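Local coordinates for protein 3-ketosteroid-delta4-5alpha-dehydrogenase (Rhodococcus jostii, PDB 4AT2) that probably oxidises 3-ketosteroids by an FAD-dependent 4,5-dehydrogenation in steroid catabolism, and binds 4-androstene-3,17-dione beside its flavin cofactor, at residues 226-231 with 254-259. Numbering follows the deposited sequence. Where two conformers were deposited one is given.
Sequences QTLVTD and RGVVLA. With FAD (flavin-adenine dinucleotide), chain D.
Leu228 rests one methyl on the pair formed by CG1 of Val256 and CD2 of Leu258, two residues apart on the facing strand. The methyl is CD2. It lies 4.2 Å from CG1 of Val256 and 4.3 Å from CD2 of Leu258. Each of the three side chains leaves its backbone toward the opposite segment, and their branched ends meet by van der Waals contact alone. Leu228 has CG anti to its own backbone C (chi1 -62°) and CD1 anti to CA (chi2 165°), with CD2 the branch turned to both partners. No hydrogen bond joins the segments. The CA atoms of Leu228 and Val256 are 8.8 Å apart, too far for paired strands, and side chains bridge the gap. All three residues are buried, yet the shared surface is small, 91 Å². At the C-terminal end of 254-259, Ala259 leaves the strand and puts its O 3.3 Å from C5B of FAD, at the adenosine ribose. Strand 255-258 thus runs toward the FAD, in a parallel sheet consistent with a Rossmann-type FAD-binding fold. Strand 223-230 belongs to the mixed sheet, and the chain turns a corner at Arg254 to pass from one sheet to the other. Leu471 of strand 471-473 touches both leucines, Val236 of strand 236-243 meets Val256, and helix 291-297 packs against the leucines through Met295 on Leu228 and Ser292 and Ala296 on Leu258.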
ATOM      1  N   GLN A 226     -14.545  -0.658  23.996  1.00 13.85           N
ATOM      2  CA  GLN A 226     -13.194  -0.139  24.211  1.00 14.48           C
ATOM      3  C   GLN A 226     -12.100  -1.199  24.162  1.00 14.12           C
ATOM      4  O   GLN A 226     -11.027  -0.955  23.609  1.00 14.33           O
ATOM      5  CB  GLN A 226     -13.108   0.564  25.568  1.00 15.51           C
ATOM      6  CG  GLN A 226     -13.885   1.867  25.663  1.00 17.13           C
ATOM      7  CD  GLN A 226     -14.061   2.308  27.101  1.00 18.56           C
ATOM      8  OE1 GLN A 226     -14.024   3.500  27.411  1.00 20.92           O
ATOM      9  NE2 GLN A 226     -14.245   1.348  27.989  1.00 19.29           N
ATOM     10  N   THR A 227     -12.338  -2.353  24.792  1.00 13.86           N
ATOM     11  CA  THR A 227     -11.302  -3.388  24.952  0.50 13.79           C
ATOM     12  C   THR A 227     -11.930  -4.781  25.035  1.00 13.45           C
ATOM     13  O   THR A 227     -13.073  -4.911  25.475  1.00 13.46           O
ATOM     14  CB  THR A 227     -10.458  -3.183  26.243  0.50 14.18           C
ATOM     15  OG1 THR A 227     -11.081  -3.842  27.348  0.50 14.78           O
ATOM     16  CG2 THR A 227     -10.283  -1.712  26.604  0.50 14.44           C
ATOM     17  N   LEU A 228     -11.166  -5.809  24.677  1.00 12.70           N
ATOM     18  CA  LEU A 228     -11.624  -7.184  24.804  1.00 12.54           C
ATOM     19  C   LEU A 228     -11.248  -7.719  26.175  1.00 12.81           C
ATOM     20  O   LEU A 228     -10.236  -7.312  26.745  1.00 13.06           O
ATOM     21  CB  LEU A 228     -10.987  -8.049  23.719  1.00 12.08           C
ATOM     22  CG  LEU A 228     -11.364  -7.606  22.290  1.00 11.79           C
ATOM     23  CD1 LEU A 228     -10.460  -8.233  21.239  1.00 11.68           C
ATOM     24  CD2 LEU A 228     -12.818  -7.932  21.978  1.00 11.85           C
ATOM     25  N   VAL A 229     -12.070  -8.630  26.691  1.00 12.88           N
ATOM     26  CA  VAL A 229     -11.773  -9.332  27.927  1.00 13.27           C
ATOM     27  C   VAL A 229     -11.347 -10.753  27.566  1.00 13.32           C
ATOM     28  O   VAL A 229     -12.016 -11.420  26.777  1.00 13.04           O
ATOM     29  CB  VAL A 229     -13.002  -9.403  28.852  1.00 13.30           C
ATOM     30  CG1 VAL A 229     -12.652 -10.130  30.147  1.00 13.71           C
ATOM     31  CG2 VAL A 229     -13.522  -8.005  29.154  1.00 13.20           C
ATOM     32  N   THR A 230     -10.227 -11.204  28.130  1.00 14.18           N
ATOM     33  CA  THR A 230      -9.733 -12.555  27.856  1.00 15.04           C
ATOM     34  C   THR A 230      -9.587 -13.364  29.146  1.00 16.16           C
ATOM     35  O   THR A 230      -9.321 -12.795  30.197  1.00 16.56           O
ATOM     36  CB  THR A 230      -8.377 -12.546  27.107  1.00 15.11           C
ATOM     37  OG1 THR A 230      -7.404 -11.819  27.868  1.00 15.62           O
ATOM     38  CG2 THR A 230      -8.519 -11.913  25.731  1.00 14.91           C
ATOM     39  N   ASP A 231      -9.766 -14.680  29.071  1.00 17.37           N
ATOM     40  CA  ASP A 231      -9.445 -15.526  30.232  1.00 19.21           C
ATOM     41  C   ASP A 231      -7.975 -15.961  30.174  1.00 20.49           C
ATOM     42  O   ASP A 231      -7.234 -15.523  29.289  1.00 20.53           O
ATOM     43  CB  ASP A 231     -10.417 -16.712  30.380  1.00 19.69           C
ATOM     44  CG  ASP A 231     -10.309 -17.727  29.249  1.00 19.58           C
ATOM     45  OD1 ASP A 231      -9.282 -17.785  28.549  1.00 20.63           O
ATOM     46  OD2 ASP A 231     -11.269 -18.495  29.076  1.00 20.20           O
ATOM     47  N   ARG A 254     -20.173 -17.444  24.160  1.00 14.76           N
ATOM     48  CA  ARG A 254     -19.755 -18.217  22.983  1.00 14.49           C
ATOM     49  C   ARG A 254     -18.861 -17.430  22.032  1.00 13.70           C
ATOM     50  O   ARG A 254     -17.958 -17.990  21.423  1.00 14.17           O
ATOM     51  CB  ARG A 254     -20.973 -18.745  22.221  1.00 14.73           C
ATOM     52  CG  ARG A 254     -21.917 -19.594  23.064  1.00 15.46           C
ATOM     53  CD  ARG A 254     -23.004 -20.215  22.204  1.00 16.06           C
ATOM     54  NE  ARG A 254     -24.108 -20.752  23.008  1.00 16.94           N
ATOM     55  CZ  ARG A 254     -25.253 -21.206  22.500  1.00 17.72           C
ATOM     56  NH1 ARG A 254     -25.452 -21.216  21.188  1.00 18.06           N
ATOM     57  NH2 ARG A 254     -26.203 -21.666  23.312  1.00 18.64           N
ATOM     58  N   GLY A 255     -19.098 -16.130  21.897  1.00 12.90           N
ATOM     59  CA  GLY A 255     -18.247 -15.346  21.006  1.00 11.80           C
ATOM     60  C   GLY A 255     -18.571 -13.874  20.929  1.00 11.10           C
ATOM     61  O   GLY A 255     -19.706 -13.459  21.166  1.00 11.16           O
ATOM     62  N   VAL A 256     -17.542 -13.100  20.600  1.00 10.41           N
ATOM     63  CA  VAL A 256     -17.648 -11.681  20.314  1.00 10.04           C
ATOM     64  C   VAL A 256     -17.481 -11.524  18.804  1.00  9.66           C
ATOM     65  O   VAL A 256     -16.547 -12.082  18.215  1.00  9.65           O
ATOM     66  CB  VAL A 256     -16.536 -10.877  21.022  1.00  9.93           C
ATOM     67  CG1 VAL A 256     -16.486  -9.436  20.513  1.00  9.63           C
ATOM     68  CG2 VAL A 256     -16.732 -10.905  22.535  1.00 10.03           C
ATOM     69  N   VAL A 257     -18.406 -10.800  18.179  1.00  9.65           N
ATOM     70  CA  VAL A 257     -18.286 -10.449  16.754  1.00  9.37           C
ATOM     71  C   VAL A 257     -17.960  -8.963  16.626  1.00  9.22           C
ATOM     72  O   VAL A 257     -18.769  -8.112  16.992  1.00  9.45           O
ATOM     73  CB  VAL A 257     -19.577 -10.747  15.953  1.00  9.44           C
ATOM     74  CG1 VAL A 257     -19.402 -10.349  14.481  1.00  9.16           C
ATOM     75  CG2 VAL A 257     -19.963 -12.222  16.069  1.00  9.64           C
ATOM     76  N   LEU A 258     -16.781  -8.662  16.091  1.00  8.95           N
ATOM     77  CA  LEU A 258     -16.400  -7.274  15.817  1.00  8.93           C
ATOM     78  C   LEU A 258     -16.968  -6.848  14.471  1.00  8.90           C
ATOM     79  O   LEU A 258     -16.675  -7.454  13.440  1.00  8.86           O
ATOM     80  CB  LEU A 258     -14.875  -7.104  15.832  1.00  8.89           C
ATOM     81  CG  LEU A 258     -14.168  -7.522  17.133  1.00  9.07           C
ATOM     82  CD1 LEU A 258     -12.658  -7.409  16.964  1.00  9.16           C
ATOM     83  CD2 LEU A 258     -14.632  -6.677  18.306  1.00  9.20           C
ATOM     84  N   ALA A 259     -17.789  -5.803  14.496  1.00  9.09           N
ATOM     85  CA  ALA A 259     -18.521  -5.354  13.306  1.00  9.31           C
ATOM     86  C   ALA A 259     -18.687  -3.827  13.363  1.00  9.54           C
ATOM     87  O   ALA A 259     -19.711  -3.269  12.963  1.00  9.78           O
ATOM     88  CB  ALA A 259     -19.868  -6.059  13.229  1.00  9.48           C
TER
HETATM   89  PA  FAD D1492     -21.283   0.188   9.481  1.00 11.69           P
HETATM   90  O1A FAD D1492     -22.443  -0.115   8.616  1.00 12.46           O
HETATM   91  O2A FAD D1492     -20.797   1.574   9.556  1.00 12.25           O
HETATM   92  O5B FAD D1492     -21.631  -0.316  10.961  1.00 11.43           O
HETATM   93  C5B FAD D1492     -20.672  -0.209  12.019  1.00 11.28           C
HETATM   94  C4B FAD D1492     -21.414   0.164  13.314  1.00 11.54           C
HETATM   95  O4B FAD D1492     -20.416   0.089  14.355  1.00 11.14           O
HETATM   96  C3B FAD D1492     -21.885   1.623  13.251  1.00 11.63           C
HETATM   97  O3B FAD D1492     -23.294   1.682  13.587  1.00 11.90           O
HETATM   98  C2B FAD D1492     -21.009   2.337  14.286  1.00 11.69           C
HETATM   99  O2B FAD D1492     -21.748   3.407  14.933  1.00 11.83           O
HETATM  100  C1B FAD D1492     -20.685   1.206  15.260  1.00 11.54           C
HETATM  101  N9A FAD D1492     -19.452   1.425  16.049  1.00 11.47           N
HETATM  102  C8A FAD D1492     -18.325   2.053  15.693  1.00 11.66           C
HETATM  103  N7A FAD D1492     -17.477   1.997  16.718  1.00 11.94           N
HETATM  104  C5A FAD D1492     -18.068   1.319  17.720  1.00 11.90           C
HETATM  105  C6A FAD D1492     -17.689   0.965  18.973  1.00 12.02           C
HETATM  106  N6A FAD D1492     -16.474   1.307  19.403  1.00 12.56           N
HETATM  107  N1A FAD D1492     -18.502   0.277  19.792  1.00 11.69           N
HETATM  108  C2A FAD D1492     -19.765  -0.103  19.362  1.00 11.81           C
HETATM  109  N3A FAD D1492     -20.148   0.267  18.076  1.00 11.61           N
HETATM  110  C4A FAD D1492     -19.289   0.970  17.292  1.00 11.62           C
HETATM  111  N1  FAD D1492     -20.561   0.058  -0.096  1.00 11.05           N
HETATM  112  C2  FAD D1492     -21.238  -0.861  -0.877  1.00 11.17           C
HETATM  113  O2  FAD D1492     -20.868  -2.027  -0.882  1.00 10.82           O
HETATM  114  N3  FAD D1492     -22.338  -0.458  -1.648  1.00 11.25           N
HETATM  115  C4  FAD D1492     -22.733   0.880  -1.665  1.00 11.44           C
HETATM  116  O4  FAD D1492     -23.695   1.201  -2.368  1.00 11.60           O
HETATM  117  C4X FAD D1492     -22.042   1.811  -0.880  1.00 11.51           C
HETATM  118  N5  FAD D1492     -22.384   3.123  -0.889  1.00 12.24           N
HETATM  119  C5X FAD D1492     -21.566   4.025  -0.313  1.00 12.29           C
HETATM  120  C6  FAD D1492     -21.762   5.393  -0.529  1.00 12.47           C
HETATM  121  C7  FAD D1492     -20.931   6.338   0.076  1.00 12.80           C
HETATM  122  C7M FAD D1492     -21.176   7.703  -0.177  1.00 13.33           C
HETATM  123  C8  FAD D1492     -19.872   5.911   0.905  1.00 12.79           C
HETATM  124  C8M FAD D1492     -19.000   6.810   1.553  1.00 12.48           C
HETATM  125  C9  FAD D1492     -19.687   4.545   1.128  1.00 12.40           C
HETATM  126  C9A FAD D1492     -20.514   3.599   0.504  1.00 12.12           C
HETATM  127  N10 FAD D1492     -20.317   2.270   0.689  1.00 11.50           N
HETATM  128  C10 FAD D1492     -20.962   1.398  -0.098  1.00 11.42           C
HETATM  129  C1' FAD D1492     -19.472   1.728   1.784  1.00 11.20           C
HETATM  130  C2' FAD D1492     -20.364   1.113   2.872  1.00 11.14           C
HETATM  131  O2' FAD D1492     -21.317   2.117   3.228  1.00 11.97           O
HETATM  132  C3' FAD D1492     -19.539   0.718   4.108  1.00 10.51           C
HETATM  133  O3' FAD D1492     -18.229   0.243   3.752  1.00 10.13           O
HETATM  134  C4' FAD D1492     -20.287  -0.365   4.903  1.00 10.67           C
HETATM  135  O4' FAD D1492     -21.587   0.143   5.239  1.00 10.46           O
HETATM  136  C5' FAD D1492     -19.530  -0.712   6.188  1.00 10.44           C
HETATM  137  O5' FAD D1492     -20.226  -1.785   6.849  1.00 10.70           O
HETATM  138  P   FAD D1492     -19.871  -2.155   8.378  1.00 10.90           P
HETATM  139  O1P FAD D1492     -18.454  -2.513   8.502  1.00 10.00           O
HETATM  140  O2P FAD D1492     -20.932  -3.099   8.865  1.00 10.09           O
HETATM  141  O3P FAD D1492     -19.960  -0.696   9.099  1.00 11.06           O